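Local atomic coordinates of glutathione S-transferase (Xanthomonas axonopodis pv. citri, PDB entry 6NV6), a protein that binds glutathione and, as a theta class glutathione transferase, probably conjugates it to electrophilic substrates. Residues A[95-103]-A[160-168]. Numbering follows the deposited sequence.
Sequences DRWMDWTTS and MGDIPLGSF
T101 and L165 bring helices 88-118 and 163-174 together: their CA atoms lie 5.6 Å apart, and the axes of 95-103 and 163-168 approach to 8.4 Å, with their N-to-C directions 45° apart. Both helices belong to the all-helical C-terminal domain of the glutathione transferase fold, and their meeting place is buried near the centre of the chain. The T101 side chain works with both branches. Its methyl CG2 meets the F168 ring obliquely, 3.5 Å from CD2, and also touches the backbone carbon of P164, while OG1 lies against L165 CB. That hydroxyl is nevertheless satisfied within its own helix. Placed anti to the carbonyl carbon by chi1 of -65°, T101 OG1 donates to W97 O at 2.7 Å, from the face of the carbonyl plane opposite to T101 N, so two donors grip one acceptor. One turn earlier, M98 runs past P164 and G161. The thioether bends at chi3 (79°), which carries M98 CE to 3.7 Å from P164 CG, whereas CG packs on G161 CA, a position without a side chain. R73 and N69 of helix 68-79, in the thioredoxin-like domain, touch M98 and P164 respectively, placing this end of the contact at the domain interface. On another flank L165 also touches A143 of helix 126-146, and its CD1 meets the W100 ring at the edge, near the ring plane, 4.1 Å from CZ3.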
loop_
_atom_site.group_PDB
_atom_site.type_symbol
_atom_site.label_atom_id
_atom_site.label_comp_id
_atom_site.label_asym_id
_atom_site.label_seq_id
_atom_site.Cartn_x
_atom_site.Cartn_y
_atom_site.Cartn_z
ATOM N N ASP A 95 -0.562 -10.858 -7.464
ATOM C CA ASP A 95 -2.002 -10.642 -7.406
ATOM C C ASP A 95 -2.566 -11.064 -6.059
ATOM O O ASP A 95 -3.401 -10.361 -5.477
ATOM C CB ASP A 95 -2.687 -11.407 -8.531
ATOM C CG ASP A 95 -3.911 -10.690 -9.048
ATOM O OD1 ASP A 95 -4.302 -9.650 -8.460
ATOM O OD2 ASP A 95 -4.490 -11.167 -10.040
ATOM N N ARG A 96 -2.096 -12.199 -5.537
ATOM C CA ARG A 96 -2.612 -12.726 -4.279
ATOM C C ARG A 96 -2.304 -11.809 -3.102
ATOM O O ARG A 96 -3.050 -11.801 -2.112
ATOM C CB ARG A 96 -2.021 -14.107 -4.024
ATOM C CG ARG A 96 -0.557 -14.024 -3.668
ATOM C CD ARG A 96 -0.025 -15.328 -3.221
ATOM N NE ARG A 96 0.180 -16.195 -4.364
ATOM C CZ ARG A 96 1.358 -16.691 -4.701
ATOM N NH1 ARG A 96 2.431 -16.392 -3.979
ATOM N NH2 ARG A 96 1.459 -17.481 -5.759
ATOM N N TRP A 97 -1.213 -11.040 -3.177
ATOM C CA TRP A 97 -0.883 -10.154 -2.075
ATOM C C TRP A 97 -1.683 -8.875 -2.174
ATOM O O TRP A 97 -1.935 -8.222 -1.155
ATOM C CB TRP A 97 0.618 -9.877 -2.042
ATOM C CG TRP A 97 1.359 -11.087 -1.595
ATOM C CD1 TRP A 97 2.093 -11.930 -2.367
ATOM C CD2 TRP A 97 1.390 -11.626 -0.268
ATOM N NE1 TRP A 97 2.593 -12.956 -1.603
ATOM C CE2 TRP A 97 2.177 -12.791 -0.310
ATOM C CE3 TRP A 97 0.827 -11.230 0.952
ATOM C CZ2 TRP A 97 2.426 -13.565 0.821
ATOM C CZ3 TRP A 97 1.069 -12.000 2.076
ATOM C CH2 TRP A 97 1.866 -13.156 2.001
ATOM N N MET A 98 -2.129 -8.532 -3.379
ATOM C CA MET A 98 -3.062 -7.422 -3.516
ATOM C C MET A 98 -4.387 -7.743 -2.832
ATOM O O MET A 98 -4.889 -6.954 -2.024
ATOM C CB MET A 98 -3.271 -7.097 -4.991
ATOM C CG MET A 98 -1.988 -6.779 -5.740
ATOM S SD MET A 98 -2.298 -6.280 -7.448
ATOM C CE MET A 98 -2.811 -4.572 -7.171
ATOM N N ASP A 99 -4.961 -8.911 -3.136
ATOM C CA ASP A 99 -6.198 -9.327 -2.480
ATOM C C ASP A 99 -6.002 -9.531 -0.982
ATOM O O ASP A 99 -6.862 -9.153 -0.180
ATOM C CB ASP A 99 -6.713 -10.612 -3.113
ATOM C CG ASP A 99 -7.549 -10.364 -4.341
ATOM O OD1 ASP A 99 -8.040 -9.226 -4.516
ATOM O OD2 ASP A 99 -7.712 -11.320 -5.124
ATOM N N TRP A 100 -4.883 -10.143 -0.586
ATOM C CA TRP A 100 -4.640 -10.419 0.826
ATOM C C TRP A 100 -4.490 -9.132 1.638
ATOM O O TRP A 100 -4.925 -9.065 2.796
ATOM C CB TRP A 100 -3.401 -11.308 0.942
ATOM C CG TRP A 100 -2.978 -11.664 2.337
ATOM C CD1 TRP A 100 -3.298 -12.790 3.020
ATOM C CD2 TRP A 100 -2.105 -10.913 3.189
ATOM N NE1 TRP A 100 -2.703 -12.784 4.262
ATOM C CE2 TRP A 100 -1.962 -11.642 4.387
ATOM C CE3 TRP A 100 -1.438 -9.686 3.062
ATOM C CZ2 TRP A 100 -1.189 -11.189 5.447
ATOM C CZ3 TRP A 100 -0.661 -9.235 4.127
ATOM C CH2 TRP A 100 -0.549 -9.985 5.300
ATOM N N THR A 101 -3.881 -8.100 1.053
ATOM C CA THR A 101 -3.765 -6.830 1.758
ATOM C C THR A 101 -5.142 -6.291 2.121
ATOM O O THR A 101 -5.372 -5.844 3.254
ATOM C CB THR A 101 -2.995 -5.820 0.902
ATOM O OG1 THR A 101 -1.650 -6.271 0.717
ATOM C CG2 THR A 101 -2.966 -4.460 1.577
ATOM N N THR A 102 -6.074 -6.340 1.176
ATOM C CA THR A 102 -7.425 -5.878 1.458
ATOM C C THR A 102 -8.192 -6.877 2.319
ATOM O O THR A 102 -8.793 -6.503 3.332
ATOM C CB THR A 102 -8.158 -5.610 0.147
ATOM O OG1 THR A 102 -7.456 -4.594 -0.587
ATOM C CG2 THR A 102 -9.587 -5.166 0.426
ATOM N N SER A 103 -8.176 -8.156 1.940
ATOM C CA SER A 103 -9.054 -9.121 2.585
ATOM C C SER A 103 -8.642 -9.416 4.024
ATOM O O SER A 103 -9.500 -9.755 4.851
ATOM C CB SER A 103 -9.092 -10.411 1.765
ATOM O OG SER A 103 -8.031 -11.280 2.112
ATOM N N MET A 160 3.261 -4.512 -9.686
ATOM C CA MET A 160 2.056 -3.984 -9.048
ATOM C C MET A 160 1.698 -4.727 -7.771
ATOM O O MET A 160 1.097 -4.140 -6.858
ATOM C CB MET A 160 0.895 -4.067 -10.034
ATOM C CG MET A 160 0.711 -5.482 -10.600
ATOM S SD MET A 160 -0.816 -5.691 -11.528
ATOM C CE MET A 160 -0.895 -4.061 -12.219
ATOM N N GLY A 161 2.041 -6.017 -7.701
ATOM C CA GLY A 161 1.675 -6.823 -6.554
ATOM C C GLY A 161 2.270 -6.332 -5.251
ATOM O O GLY A 161 1.702 -6.564 -4.182
ATOM N N ASP A 162 3.405 -5.638 -5.312
ATOM C CA ASP A 162 4.011 -5.106 -4.099
ATOM C C ASP A 162 3.354 -3.819 -3.612
ATOM O O ASP A 162 3.599 -3.398 -2.472
ATOM C CB ASP A 162 5.499 -4.840 -4.328
ATOM C CG ASP A 162 6.297 -6.104 -4.514
ATOM O OD1 ASP A 162 6.305 -6.652 -5.644
ATOM O OD2 ASP A 162 6.927 -6.531 -3.522
ATOM N N ILE A 163 2.527 -3.189 -4.436
ATOM C CA ILE A 163 2.104 -1.819 -4.189
ATOM C C ILE A 163 1.070 -1.722 -3.067
ATOM O O ILE A 163 1.235 -0.870 -2.186
ATOM C CB ILE A 163 1.608 -1.192 -5.496
ATOM C CG1 ILE A 163 2.800 -0.890 -6.398
ATOM C CG2 ILE A 163 0.795 0.074 -5.234
ATOM C CD1 ILE A 163 2.413 -0.372 -7.764
ATOM N N PRO A 164 0.009 -2.545 -3.021
ATOM C CA PRO A 164 -0.966 -2.376 -1.921
ATOM C C PRO A 164 -0.367 -2.573 -0.537
ATOM O O PRO A 164 -0.489 -1.675 0.316
ATOM C CB PRO A 164 -2.038 -3.422 -2.243
ATOM C CG PRO A 164 -1.936 -3.610 -3.707
ATOM C CD PRO A 164 -0.489 -3.491 -4.037
ATOM N N LEU A 165 0.299 -3.709 -0.279
ATOM C CA LEU A 165 0.940 -3.884 1.027
ATOM C C LEU A 165 2.091 -2.897 1.236
ATOM O O LEU A 165 2.324 -2.449 2.367
ATOM C CB LEU A 165 1.443 -5.314 1.193
ATOM C CG LEU A 165 1.966 -5.651 2.590
ATOM C CD1 LEU A 165 0.876 -5.478 3.649
ATOM C CD2 LEU A 165 2.528 -7.058 2.627
ATOM N N GLY A 166 2.817 -2.549 0.164
ATOM C CA GLY A 166 3.899 -1.586 0.284
ATOM C C GLY A 166 3.431 -0.227 0.768
ATOM O O GLY A 166 4.163 0.468 1.482
ATOM N N SER A 167 2.209 0.168 0.405
ATOM C CA SER A 167 1.697 1.455 0.860
ATOM C C SER A 167 1.260 1.410 2.318
ATOM O O SER A 167 1.297 2.440 3.002
ATOM C CB SER A 167 0.546 1.915 -0.039
ATOM O OG SER A 167 0.828 1.703 -1.412
ATOM N N PHE A 168 0.842 0.241 2.810
ATOM C CA PHE A 168 0.555 0.113 4.237
ATOM C C PHE A 168 1.833 0.018 5.053
ATOM O O PHE A 168 1.921 0.604 6.141
ATOM C CB PHE A 168 -0.303 -1.122 4.512
ATOM C CG PHE A 168 -1.763 -0.938 4.214
ATOM C CD1 PHE A 168 -2.615 -0.401 5.156
ATOM C CD2 PHE A 168 -2.289 -1.325 2.990
ATOM C CE1 PHE A 168 -3.966 -0.243 4.880
ATOM C CE2 PHE A 168 -3.636 -1.166 2.710
ATOM C CZ PHE A 168 -4.477 -0.619 3.664
#